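Side-chain contacts in glutathione S-transferase family protein (Pseudomonas putida, PDB 3LXZ), which probably catalyses the conjugation of reduced glutathione to a wide range of hydrophobic electrophiles, as a dimeric member of the glutathione S-transferase superfamily: residues Gly35-Gln40 and Ser45-Val50; Leu42-Ser45 and Pro51-Glu54; Asn12-Val17 and Phe28-Phe33; Tyr6-Ser11 and Pro210-Met215; Ala105-Ala110 and Pro120-Lys125. All blocks are in the same frame, centred on the assembly; numbering follows the deposited sequence.

Contact 1 of 5, residues Gly35-Gln40 and Ser45-Val50; sequences GGQAPQ and SPRGKV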
# COMPACT_ATOMS: atom_id res chain seq x y z
N GLY A 35 17.39 1.99 8.39
CA GLY A 35 16.67 3.03 7.65
C GLY A 35 16.60 4.30 8.45
O GLY A 35 17.63 4.73 9.02
N GLY A 36 15.43 4.91 8.54
CA GLY A 36 15.30 6.19 9.22
C GLY A 36 15.66 7.36 8.30
O GLY A 36 15.92 7.21 7.08
N GLN A 37 15.68 8.55 8.89
CA GLN A 37 15.73 9.81 8.13
C GLN A 37 17.11 10.45 7.95
O GLN A 37 17.21 11.57 7.41
CB GLN A 37 14.77 10.82 8.79
CG GLN A 37 13.35 10.30 8.99
CD GLN A 37 12.75 9.82 7.67
OE1 GLN A 37 12.88 10.48 6.64
NE2 GLN A 37 12.11 8.64 7.70
N ALA A 38 18.18 9.78 8.37
CA ALA A 38 19.52 10.31 8.11
C ALA A 38 19.75 10.39 6.60
O ALA A 38 19.28 9.53 5.84
CB ALA A 38 20.59 9.44 8.77
N PRO A 39 20.47 11.45 6.14
CA PRO A 39 20.67 11.64 4.71
C PRO A 39 21.31 10.44 4.03
O PRO A 39 20.95 10.12 2.88
CB PRO A 39 21.59 12.87 4.63
CG PRO A 39 21.25 13.65 5.88
CD PRO A 39 20.95 12.61 6.93
N GLN A 40 22.24 9.77 4.69
CA GLN A 40 22.85 8.59 4.08
C GLN A 40 21.84 7.43 3.91
O GLN A 40 21.90 6.69 2.94
CB GLN A 40 24.09 8.11 4.86
CG GLN A 40 25.35 8.96 4.62
CD GLN A 40 26.64 8.27 5.12
OE1 GLN A 40 27.45 7.78 4.32
NE2 GLN A 40 26.82 8.22 6.45
N SER A 45 17.10 4.05 0.98
CA SER A 45 15.66 3.83 1.07
C SER A 45 14.95 5.17 1.11
O SER A 45 15.09 5.87 2.09
CB SER A 45 15.34 3.07 2.34
OG SER A 45 14.02 2.57 2.25
N PRO A 46 14.19 5.51 0.05
CA PRO A 46 13.84 6.93 -0.11
C PRO A 46 12.85 7.53 0.86
O PRO A 46 12.75 8.73 0.89
CB PRO A 46 13.27 7.04 -1.52
CG PRO A 46 13.32 5.63 -2.14
CD PRO A 46 14.02 4.72 -1.19
N ARG A 47 12.09 6.70 1.56
CA ARG A 47 11.24 7.16 2.68
C ARG A 47 11.78 6.69 4.04
O ARG A 47 11.19 6.97 5.09
CB ARG A 47 9.79 6.69 2.46
CG ARG A 47 8.77 7.16 3.50
CD ARG A 47 8.56 8.68 3.47
NE ARG A 47 7.57 9.09 4.48
CZ ARG A 47 7.87 9.37 5.74
NH1 ARG A 47 9.12 9.33 6.14
NH2 ARG A 47 6.91 9.71 6.60
N GLY A 48 12.91 5.98 4.02
CA GLY A 48 13.57 5.57 5.26
C GLY A 48 13.02 4.26 5.79
O GLY A 48 13.23 3.91 6.94
N LYS A 49 12.28 3.55 4.94
CA LYS A 49 11.66 2.28 5.35
C LYS A 49 12.61 1.13 5.19
O LYS A 49 13.56 1.18 4.45
CB LYS A 49 10.41 1.96 4.50
CG LYS A 49 9.23 2.97 4.65
CD LYS A 49 8.87 3.28 6.09
CE LYS A 49 7.93 4.46 6.12
NZ LYS A 49 7.42 4.84 7.46
N VAL A 50 12.32 0.06 5.90
CA VAL A 50 13.04 -1.19 5.78
C VAL A 50 12.02 -2.22 5.33
O VAL A 50 10.85 -2.15 5.77
CB VAL A 50 13.62 -1.51 7.18
CG1 VAL A 50 13.84 -2.98 7.40
CG2 VAL A 50 14.87 -0.67 7.43
O HOH W 1 11.37 9.93 4.44
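Gln37 leaves the backbone with CG anti to the carbonyl carbon (chi1 -53°) and bends once, at chi2 (-56°), which folds its amide back toward Arg47; Arg47, its CG anti to the backbone N, bends at chi2, which brings NH1 next to the amide, the two planes 72° apart. Gln37 NE2 donates to Arg47 O at 3.2 Å, reaching the oxygen from above the carbonyl plane although that oxygen lies close to the plane of the amide. NE2 also sits at the edge of the Arg47 guanidinium, but as two donors they make no bond. A water ties the two groups together instead, giving a proton to Gln37 OE1 at 2.7 Å and accepting one from Arg47 NH1 at 2.9 Å. The backbones meet at Gly36 N, which donates to Gly48 O at 2.9 Å. This approach depends on glycines: a CB on Gly35 would clash with Gly48 O, and one on Gly48 with Gly36 O. Ser45 to Gly48 form a type I turn, and Ser45 OG reaches past it to donate to Lys49 O at 2.6 Å; Lys49 and Val50 belong to the glutathione site. The contact joins the approach to helix 39-42 to the loop that follows it and leads into strand 52-55, with Pro46 O bonded to Thr136 and Arg139 of the second subunit, on its helix 120-140.

Contact 2 of 5, residues Leu42-Ser45 and Pro51-Glu54; sequences LEVS and PVLE
Val44 and Val52 make the purely apolar part of this contact. The CG1 methyls of the two valines meet at 3.9 Å, and the side chains cross at a slant. In each valine CG1 stands anti to its own backbone N (chi1 -179° in Val44, -172° in Val52), and that turns these branches toward each other between the loop and the strand. Val52 CG1 also lies 3.8 Å from Val44 O, so this methyl packs against a backbone carbonyl as well as a side chain.

The second kind of packing sets a methyl beside a polar side chain. The other branch of Val52, CG2, rests on Ser45, 3.5 Å from CB and equally 3.5 Å from OG. The hydroxyl takes no polar partner from 51-54; it is bonded to Lys49 O, and Val52 covers it with hydrocarbon. Val52 CG1 lies mainly on Val44, while CG2 serves Ser45 and also borders Val44 CG1.

No hydrogen bond joins the two segments. Polar ties run instead from the strand to its neighbours in the sheet: Val52 pairs through its backbone with Tyr6, and Leu53 with Leu60. Phe33, Tyr6 and Phe59 surround the valines and extend the apolar patch. Pro51 follows a cis peptide bond at the start of the strand. A cis-proline directly before this antiparallel strand, next to the glutathione site, is the hallmark of the thioredoxin fold of glutathione S-transferase N-terminal domains.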
# COMPACT_ATOMS: atom_id res chain seq x y z
N LEU A 42 18.54 7.76 3.60
CA LEU A 42 17.57 8.14 2.55
C LEU A 42 18.09 7.88 1.15
O LEU A 42 17.31 7.73 0.20
CB LEU A 42 17.13 9.61 2.69
CG LEU A 42 16.27 9.87 3.93
CD1 LEU A 42 15.87 11.38 4.12
CD2 LEU A 42 15.05 8.96 4.02
N GLU A 43 19.41 7.85 1.01
CA GLU A 43 20.00 7.48 -0.27
C GLU A 43 19.81 6.00 -0.62
O GLU A 43 19.84 5.63 -1.79
CB GLU A 43 21.49 7.84 -0.30
CG GLU A 43 21.76 9.30 -0.62
CD GLU A 43 23.15 9.45 -1.18
OE1 GLU A 43 23.28 9.71 -2.40
OE2 GLU A 43 24.10 9.21 -0.40
N VAL A 44 19.62 5.17 0.39
CA VAL A 44 19.35 3.75 0.14
C VAL A 44 17.84 3.49 0.03
O VAL A 44 17.37 2.78 -0.88
CB VAL A 44 19.89 2.86 1.29
CG1 VAL A 44 19.60 1.35 0.98
CG2 VAL A 44 21.40 3.16 1.55
N SER A 45 17.10 4.05 0.98
CA SER A 45 15.66 3.83 1.07
C SER A 45 14.95 5.17 1.11
O SER A 45 15.09 5.87 2.09
CB SER A 45 15.34 3.07 2.34
OG SER A 45 14.02 2.57 2.25
N PRO A 51 12.43 -3.20 4.49
CA PRO A 51 13.76 -3.51 3.96
C PRO A 51 14.06 -2.89 2.61
O PRO A 51 13.17 -2.34 1.99
CB PRO A 51 13.71 -5.02 3.79
CG PRO A 51 12.27 -5.26 3.37
CD PRO A 51 11.47 -4.29 4.18
N VAL A 52 15.30 -3.07 2.14
CA VAL A 52 15.68 -2.69 0.77
C VAL A 52 16.40 -3.89 0.13
O VAL A 52 17.26 -4.50 0.78
CB VAL A 52 16.58 -1.44 0.77
CG1 VAL A 52 16.82 -0.93 -0.65
CG2 VAL A 52 15.93 -0.34 1.56
N LEU A 53 16.04 -4.24 -1.09
CA LEU A 53 16.74 -5.29 -1.85
C LEU A 53 17.76 -4.64 -2.77
O LEU A 53 17.41 -3.76 -3.55
CB LEU A 53 15.78 -6.09 -2.73
CG LEU A 53 16.37 -7.37 -3.35
CD1 LEU A 53 16.59 -8.47 -2.28
CD2 LEU A 53 15.47 -7.88 -4.46
N GLU A 54 19.01 -5.08 -2.70
CA GLU A 54 20.00 -4.58 -3.64
C GLU A 54 20.19 -5.57 -4.76
O GLU A 54 20.51 -6.74 -4.51
CB GLU A 54 21.33 -4.24 -2.95
CG GLU A 54 22.30 -3.49 -3.93
CD GLU A 54 23.62 -3.02 -3.27
OE1 GLU A 54 24.01 -3.57 -2.24
OE2 GLU A 54 24.27 -2.09 -3.82

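Contact 3 of 5, residues Asn12-Val17 and Phe28-Phe33; sequences NYYNMV and FEEVTF
Tyr14 OH meets Glu30 OE2 at 2.5 Å, a very short hydrogen bond in which the phenol is the donor. Everything tight in the contact gathers at this oxygen. The carboxylate oxygen lies at the edge of the ring, in its plane, 3.4 Å from Tyr14 CZ. The aliphatic part of Glu30 crowds the hydroxyl too, with CG 3.1 Å from Tyr14 OH. The two side chains cross at about a right angle, and the ring and carboxylate planes are turned 30° apart. Tyr14 reaches over because its CG is anti to the backbone N (chi1 175°), which aims the ring from the helix toward the strand.

Helix 12-23 is the crossover of the beta-alpha-beta unit made by strands 3-7 and 28-32, the opening unit of the thioredoxin-like domain, and the bond spans from that helix to its second strand. The ring passes the intervening strand on the way, packing on Leu5. A phenylalanine in place of Tyr14 would probably leave Glu30 OE2 without its phenol donor and this link between helix and strand reduced to looser packing.

Beyond the hydroxyl the contact is loose. The nearest CA atoms, those of Tyr14 and Glu30, are 10.1 Å apart, and only a little surface is buried. Glu30 is partly exposed, and its carboxylate draws on cations from outside both segments: OE2 forms a salt bridge with Lys18 and OE1 with Arg200. These two positive charges are likely to keep the carboxylate ionised.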
# COMPACT_ATOMS: atom_id res chain seq x y z
N ASN A 12 9.54 -6.70 11.08
CA ASN A 12 8.57 -7.62 10.48
C ASN A 12 8.57 -7.60 8.94
O ASN A 12 8.58 -8.66 8.30
CB ASN A 12 7.17 -7.43 11.07
CG ASN A 12 6.55 -6.06 10.74
OD1 ASN A 12 7.24 -5.05 10.60
ND2 ASN A 12 5.22 -6.03 10.64
N TYR A 13 8.63 -6.41 8.34
CA TYR A 13 8.67 -6.31 6.87
C TYR A 13 9.95 -6.95 6.31
O TYR A 13 9.94 -7.56 5.26
CB TYR A 13 8.60 -4.84 6.46
CG TYR A 13 7.22 -4.21 6.54
CD1 TYR A 13 6.25 -4.46 5.58
CD2 TYR A 13 6.90 -3.33 7.59
CE1 TYR A 13 4.99 -3.88 5.65
CE2 TYR A 13 5.65 -2.72 7.68
CZ TYR A 13 4.70 -3.00 6.71
OH TYR A 13 3.46 -2.42 6.79
N TYR A 14 11.06 -6.83 7.03
CA TYR A 14 12.32 -7.49 6.63
C TYR A 14 12.12 -9.00 6.69
O TYR A 14 12.51 -9.73 5.76
CB TYR A 14 13.45 -7.05 7.56
CG TYR A 14 14.82 -7.72 7.36
CD1 TYR A 14 15.74 -7.22 6.42
CD2 TYR A 14 15.23 -8.78 8.18
CE1 TYR A 14 17.04 -7.78 6.30
CE2 TYR A 14 16.54 -9.37 8.05
CZ TYR A 14 17.41 -8.88 7.11
OH TYR A 14 18.66 -9.45 6.99
N ASN A 15 11.52 -9.47 7.78
CA ASN A 15 11.34 -10.92 7.96
C ASN A 15 10.47 -11.58 6.89
O ASN A 15 10.69 -12.73 6.49
CB ASN A 15 10.90 -11.24 9.41
CG ASN A 15 12.06 -11.13 10.39
OD1 ASN A 15 13.23 -11.32 10.02
ND2 ASN A 15 11.75 -10.84 11.65
N MSE A 16 9.50 -10.82 6.38
CA MSE A 16 8.67 -11.25 5.26
C MSE A 16 9.49 -11.53 4.01
O MSE A 16 9.34 -12.58 3.41
CB MSE A 16 7.57 -10.21 4.98
CG MSE A 16 6.49 -10.02 6.08
SE MSE A 16 5.51 -8.40 5.53
CE MSE A 16 4.94 -7.67 7.29
N VAL A 17 10.38 -10.60 3.63
CA VAL A 17 11.25 -10.87 2.49
C VAL A 17 12.19 -12.04 2.78
O VAL A 17 12.37 -12.91 1.92
CB VAL A 17 11.99 -9.63 2.04
CG1 VAL A 17 12.88 -9.96 0.81
CG2 VAL A 17 10.91 -8.57 1.63
N PHE A 28 21.28 -15.19 -0.53
CA PHE A 28 21.24 -13.77 -0.23
C PHE A 28 22.16 -13.40 0.91
O PHE A 28 22.44 -14.20 1.79
CB PHE A 28 19.80 -13.32 0.09
CG PHE A 28 19.22 -13.93 1.34
CD1 PHE A 28 18.68 -15.22 1.32
CD2 PHE A 28 19.16 -13.19 2.53
CE1 PHE A 28 18.14 -15.78 2.48
CE2 PHE A 28 18.61 -13.74 3.69
CZ PHE A 28 18.08 -15.04 3.66
N GLU A 29 22.60 -12.15 0.91
CA GLU A 29 23.46 -11.64 1.97
C GLU A 29 22.66 -10.63 2.78
O GLU A 29 21.95 -9.79 2.22
CB GLU A 29 24.72 -11.03 1.34
CG GLU A 29 25.68 -10.34 2.31
CD GLU A 29 26.77 -9.53 1.59
OE1 GLU A 29 27.00 -9.74 0.37
OE2 GLU A 29 27.40 -8.67 2.24
N GLU A 30 22.75 -10.74 4.10
CA GLU A 30 22.06 -9.82 5.00
C GLU A 30 22.97 -8.67 5.36
O GLU A 30 24.11 -8.89 5.71
CB GLU A 30 21.61 -10.55 6.26
CG GLU A 30 20.62 -11.68 5.98
CD GLU A 30 20.09 -12.29 7.23
OE1 GLU A 30 20.49 -13.43 7.53
OE2 GLU A 30 19.30 -11.63 7.95
N VAL A 31 22.46 -7.45 5.24
CA VAL A 31 23.18 -6.23 5.62
C VAL A 31 22.39 -5.48 6.68
O VAL A 31 21.24 -5.12 6.44
CB VAL A 31 23.38 -5.27 4.40
CG1 VAL A 31 24.12 -4.01 4.82
CG2 VAL A 31 24.12 -5.98 3.25
N THR A 32 22.98 -5.27 7.86
CA THR A 32 22.33 -4.53 8.96
C THR A 32 22.13 -3.07 8.54
O THR A 32 23.10 -2.39 8.16
CB THR A 32 23.13 -4.64 10.28
OG1 THR A 32 23.41 -6.02 10.54
CG2 THR A 32 22.35 -4.06 11.48
N PHE A 33 20.89 -2.59 8.64
CA PHE A 33 20.45 -1.29 8.10
C PHE A 33 19.12 -1.00 8.79
O PHE A 33 18.20 -1.82 8.73
CB PHE A 33 20.26 -1.37 6.58
CG PHE A 33 19.63 -0.12 5.97
CD1 PHE A 33 20.36 1.06 5.78
CD2 PHE A 33 18.31 -0.15 5.58
CE1 PHE A 33 19.76 2.21 5.20
CE2 PHE A 33 17.71 0.99 5.01
CZ PHE A 33 18.45 2.17 4.83

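Contact 4 of 5, residues Tyr6-Ser11 and Pro210-Met215; sequences YGFSVS and PAFMEM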
# COMPACT_ATOMS: atom_id res chain seq x y z
N TYR A 6 18.92 -5.45 2.80
CA TYR A 6 19.23 -4.49 3.83
C TYR A 6 18.07 -4.42 4.79
O TYR A 6 16.93 -4.17 4.38
CB TYR A 6 19.41 -3.07 3.25
CG TYR A 6 20.70 -2.85 2.49
CD1 TYR A 6 21.04 -3.67 1.42
CD2 TYR A 6 21.56 -1.80 2.82
CE1 TYR A 6 22.22 -3.46 0.72
CE2 TYR A 6 22.74 -1.59 2.11
CZ TYR A 6 23.05 -2.42 1.06
OH TYR A 6 24.20 -2.23 0.33
N GLY A 7 18.35 -4.62 6.07
CA GLY A 7 17.33 -4.40 7.10
C GLY A 7 17.83 -4.89 8.45
O GLY A 7 19.04 -4.85 8.74
N PHE A 8 16.92 -5.31 9.30
CA PHE A 8 17.32 -5.83 10.58
C PHE A 8 16.31 -6.87 10.99
O PHE A 8 15.15 -6.75 10.66
CB PHE A 8 17.54 -4.70 11.60
CG PHE A 8 16.30 -3.87 11.90
CD1 PHE A 8 15.89 -2.83 11.03
CD2 PHE A 8 15.56 -4.11 13.05
CE1 PHE A 8 14.75 -2.07 11.32
CE2 PHE A 8 14.43 -3.34 13.37
CZ PHE A 8 14.03 -2.33 12.50
N SER A 9 16.76 -7.89 11.71
CA SER A 9 15.91 -9.04 12.00
C SER A 9 14.81 -8.79 13.00
O SER A 9 14.01 -9.67 13.24
CB SER A 9 16.78 -10.22 12.42
OG SER A 9 17.47 -10.70 11.29
N VAL A 10 14.75 -7.60 13.57
CA VAL A 10 13.61 -7.29 14.44
C VAL A 10 12.46 -6.75 13.54
O VAL A 10 11.29 -6.75 13.98
CB VAL A 10 14.00 -6.31 15.57
CG1 VAL A 10 12.78 -5.93 16.47
CG2 VAL A 10 15.12 -6.91 16.46
N SER A 11 12.78 -6.34 12.30
CA SER A 11 11.75 -5.74 11.41
C SER A 11 10.84 -6.81 10.81
O SER A 11 11.31 -7.70 10.11
CB SER A 11 12.38 -4.94 10.27
OG SER A 11 11.36 -4.70 9.29
N PRO A 210 19.26 -7.00 21.07
CA PRO A 210 19.94 -6.03 21.95
C PRO A 210 20.53 -4.85 21.16
O PRO A 210 20.49 -3.69 21.61
CB PRO A 210 21.03 -6.88 22.61
CG PRO A 210 20.48 -8.29 22.60
CD PRO A 210 19.75 -8.37 21.28
N ALA A 211 21.08 -5.11 19.97
CA ALA A 211 21.64 -4.00 19.18
C ALA A 211 20.55 -3.06 18.71
O ALA A 211 20.73 -1.83 18.74
CB ALA A 211 22.41 -4.52 17.99
N PHE A 212 19.45 -3.62 18.25
CA PHE A 212 18.31 -2.80 17.86
C PHE A 212 17.87 -1.89 19.02
O PHE A 212 17.77 -0.67 18.86
CB PHE A 212 17.16 -3.67 17.35
CG PHE A 212 15.92 -2.90 17.06
CD1 PHE A 212 15.91 -1.92 16.07
CD2 PHE A 212 14.77 -3.12 17.81
CE1 PHE A 212 14.76 -1.19 15.79
CE2 PHE A 212 13.59 -2.35 17.56
CZ PHE A 212 13.60 -1.41 16.55
N MSE A 213 17.69 -2.46 20.20
CA MSE A 213 17.27 -1.65 21.34
C MSE A 213 18.31 -0.59 21.75
O MSE A 213 17.95 0.50 22.21
CB MSE A 213 16.90 -2.53 22.53
CG MSE A 213 15.76 -3.48 22.26
SE MSE A 213 14.07 -2.60 21.77
CE MSE A 213 13.91 -1.49 23.38
N GLU A 214 19.58 -0.92 21.59
CA GLU A 214 20.65 0.03 21.86
C GLU A 214 20.59 1.18 20.85
O GLU A 214 20.76 2.35 21.22
CB GLU A 214 22.02 -0.66 21.83
CG GLU A 214 23.20 0.19 22.33
CD GLU A 214 23.14 0.47 23.82
OE1 GLU A 214 22.69 -0.39 24.61
OE2 GLU A 214 23.55 1.57 24.22
N MSE A 215 20.35 0.85 19.58
CA MSE A 215 20.17 1.86 18.54
C MSE A 215 19.01 2.80 18.93
O MSE A 215 19.12 4.03 18.85
CB MSE A 215 19.92 1.18 17.19
CG MSE A 215 19.90 2.11 15.98
SE MSE A 215 18.14 3.00 15.72
CE MSE A 215 17.06 1.40 15.45
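Phe8 sets CE2 over one face of the Phe212 ring, 3.2 Å above its plane and displaced from its centre. The planes are nearly parallel, 19° apart, and the centroids lie 4.7 Å apart, but the offset is large enough that little of one ring lies over the other. The closest carbons are Phe8 CE2 and Phe212 CE1, at 3.3 Å. Phe8 holds its CG between the backbone N and the carbonyl carbon (chi1 61°), a crowded position that sends the ring out toward the helix; Ser11 CB lies over the centre of one of its faces, 3.8 Å above the plane. Val10 takes the other part of Phe212. Its CG1 approaches CD2 at 3.7 Å, and its CG2 comes within 3.9 Å of Phe212 CB, the two side chains crossing at about a right angle. With an alanine in place of Phe212, a gap is likely to open between the helix and the 8-11 turn, leaving Phe8 CE2 without the ring face it lies on and Val10 without the ring it packs on. Tyr34 adjoins both phenylalanines and widens the aromatic cluster. The segments come from different domains: the turn after strand 3-7 of the thioredoxin-like domain, and the C-terminal helix 198-218. Ser11, N-cap of helix 12-23, belongs to the glutathione site. The cluster is an interdomain aromatic contact beside that site of a glutathione S-transferase.

Contact 5 of 5, residues Ala105-Ala110 and Pro120-Lys125; sequences ARTCYA and PLIKEK
This is a small, partly buried packing contact within the all-helical C-terminal domain, between the break that separates helices 84-106 and 109-114 and the first turns of helix 120-140. Ile122 carries it: its CG2 methyl rests against Thr107, 3.8 Å from the backbone O and 3.9 Å from OG1, the two side chains crossing at a slant. With CG1 anti to the carbonyl carbon (chi1 -73°), CG2 falls anti to the backbone N and faces Thr107. Nearby, Cys108 SG only grazes Lys123 CG at 4.5 Å. No direct hydrogen bond joins the segments, but a water bridges them, donating to Thr107 OG1 at 2.8 Å and to Ile122 O at 2.9 Å. Thr107 OG1 is bonded back to Pro104 O as well, and the ammonium of Lys123 turns to Glu111 in a salt bridge. Cys108 packs further on Val169 of helix 154-174. Within the break, Arg106 to Tyr109 form a type I turn, and Cys108 is at the N-cap position of helix 109-114. Arg106 has Tyr109 CE2 over one guanidinium face. The contact is helix-to-turn packing in the helical C-terminal domain of a glutathione S-transferase, on the turn that begins at the glutathione-binding Arg106.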
# COMPACT_ATOMS: atom_id res chain seq x y z
N ALA A 105 -1.90 -1.13 13.39
CA ALA A 105 -1.19 -1.67 14.56
C ALA A 105 0.11 -0.92 14.84
O ALA A 105 0.44 -0.65 16.02
CB ALA A 105 -0.93 -3.15 14.41
N ARG A 106 0.83 -0.59 13.77
CA ARG A 106 2.12 0.10 13.83
C ARG A 106 2.00 1.44 14.59
O ARG A 106 2.94 1.84 15.28
CB ARG A 106 2.72 0.27 12.43
CG ARG A 106 4.07 1.02 12.32
CD ARG A 106 4.68 0.83 10.91
NE ARG A 106 5.19 -0.55 10.73
CZ ARG A 106 6.38 -0.96 11.18
NH1 ARG A 106 6.78 -2.21 11.02
NH2 ARG A 106 7.19 -0.10 11.81
N THR A 107 0.82 2.07 14.52
CA THR A 107 0.60 3.35 15.22
C THR A 107 0.67 3.15 16.73
O THR A 107 0.85 4.14 17.47
CB THR A 107 -0.72 4.07 14.83
OG1 THR A 107 -1.87 3.33 15.30
CG2 THR A 107 -0.80 4.35 13.31
N CYS A 108 0.53 1.90 17.17
CA CYS A 108 0.56 1.61 18.58
C CYS A 108 1.79 0.84 19.03
O CYS A 108 1.83 0.43 20.18
CB CYS A 108 -0.69 0.85 19.00
SG CYS A 108 -2.20 1.83 18.85
N TYR A 109 2.78 0.64 18.14
CA TYR A 109 3.98 -0.12 18.55
C TYR A 109 4.79 0.61 19.62
O TYR A 109 5.44 -0.02 20.46
CB TYR A 109 4.91 -0.47 17.37
CG TYR A 109 4.37 -1.45 16.33
CD1 TYR A 109 3.23 -2.23 16.55
CD2 TYR A 109 5.05 -1.62 15.12
CE1 TYR A 109 2.77 -3.12 15.57
CE2 TYR A 109 4.61 -2.52 14.14
CZ TYR A 109 3.47 -3.27 14.36
OH TYR A 109 3.03 -4.12 13.36
N ALA A 110 4.71 1.95 19.61
CA ALA A 110 5.35 2.74 20.67
C ALA A 110 4.94 2.23 22.05
O ALA A 110 5.79 2.06 22.91
CB ALA A 110 5.05 4.22 20.50
N PRO A 120 -4.58 9.13 23.18
CA PRO A 120 -5.88 8.49 23.16
C PRO A 120 -6.58 8.57 21.80
O PRO A 120 -7.29 7.65 21.44
CB PRO A 120 -6.67 9.29 24.19
CG PRO A 120 -5.61 9.72 25.15
CD PRO A 120 -4.46 10.10 24.28
N LEU A 121 -6.40 9.67 21.07
CA LEU A 121 -7.02 9.79 19.74
C LEU A 121 -6.43 8.73 18.77
O LEU A 121 -7.12 8.21 17.89
CB LEU A 121 -6.75 11.18 19.19
CG LEU A 121 -7.79 12.09 18.55
CD1 LEU A 121 -8.74 12.62 19.63
CD2 LEU A 121 -7.10 13.24 17.77
N ILE A 122 -5.14 8.47 18.92
CA ILE A 122 -4.45 7.51 18.07
C ILE A 122 -4.93 6.08 18.41
O ILE A 122 -5.12 5.25 17.51
CB ILE A 122 -2.91 7.65 18.21
CG1 ILE A 122 -2.44 8.93 17.51
CG2 ILE A 122 -2.19 6.41 17.59
CD1 ILE A 122 -0.99 9.39 17.87
N LYS A 123 -5.16 5.82 19.69
CA LYS A 123 -5.66 4.49 20.13
C LYS A 123 -7.07 4.20 19.61
O LYS A 123 -7.35 3.11 19.07
CB LYS A 123 -5.59 4.36 21.67
CG LYS A 123 -4.15 4.12 22.18
CD LYS A 123 -4.10 3.70 23.65
CE LYS A 123 -3.91 4.88 24.59
NZ LYS A 123 -3.06 4.50 25.79
N GLU A 124 -7.95 5.20 19.74
CA GLU A 124 -9.32 5.12 19.23
C GLU A 124 -9.33 4.79 17.76
O GLU A 124 -10.08 3.93 17.33
CB GLU A 124 -10.08 6.43 19.45
CG GLU A 124 -10.30 6.74 20.90
CD GLU A 124 -10.93 8.11 21.18
OE1 GLU A 124 -10.99 9.02 20.29
OE2 GLU A 124 -11.36 8.27 22.35
N LYS A 125 -8.49 5.49 16.99
CA LYS A 125 -8.47 5.30 15.56
C LYS A 125 -7.92 3.90 15.24
O LYS A 125 -8.46 3.21 14.38
CB LYS A 125 -7.71 6.44 14.85
CG LYS A 125 -7.58 6.33 13.34
CD LYS A 125 -8.91 5.94 12.66
CE LYS A 125 -8.86 6.15 11.15
NZ LYS A 125 -9.26 7.52 10.79
O HOH W 2 -4.11 5.00 14.85

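Overall arrangement
From the N terminus, strand 3-7 and the turn after it enter contact 4, whose other half is not reached until helix 198-218; this wide loop encloses all the other contacts and ties the thioredoxin-like domain to the last helix. Inside it, contact 3 closes first, across the beta-alpha-beta unit. Contact 1 opens next, and contact 2 starts within its loop but ends beyond it, so the two overlap and share Ser45 before strand 52-55 joins the sheet beside 3-7. Contact 5 closes later, in the helical domain, its centre about 26 Å from that of contact 3. Even so, Arg106 packs on Tyr13, linking the two domains at the glutathione site.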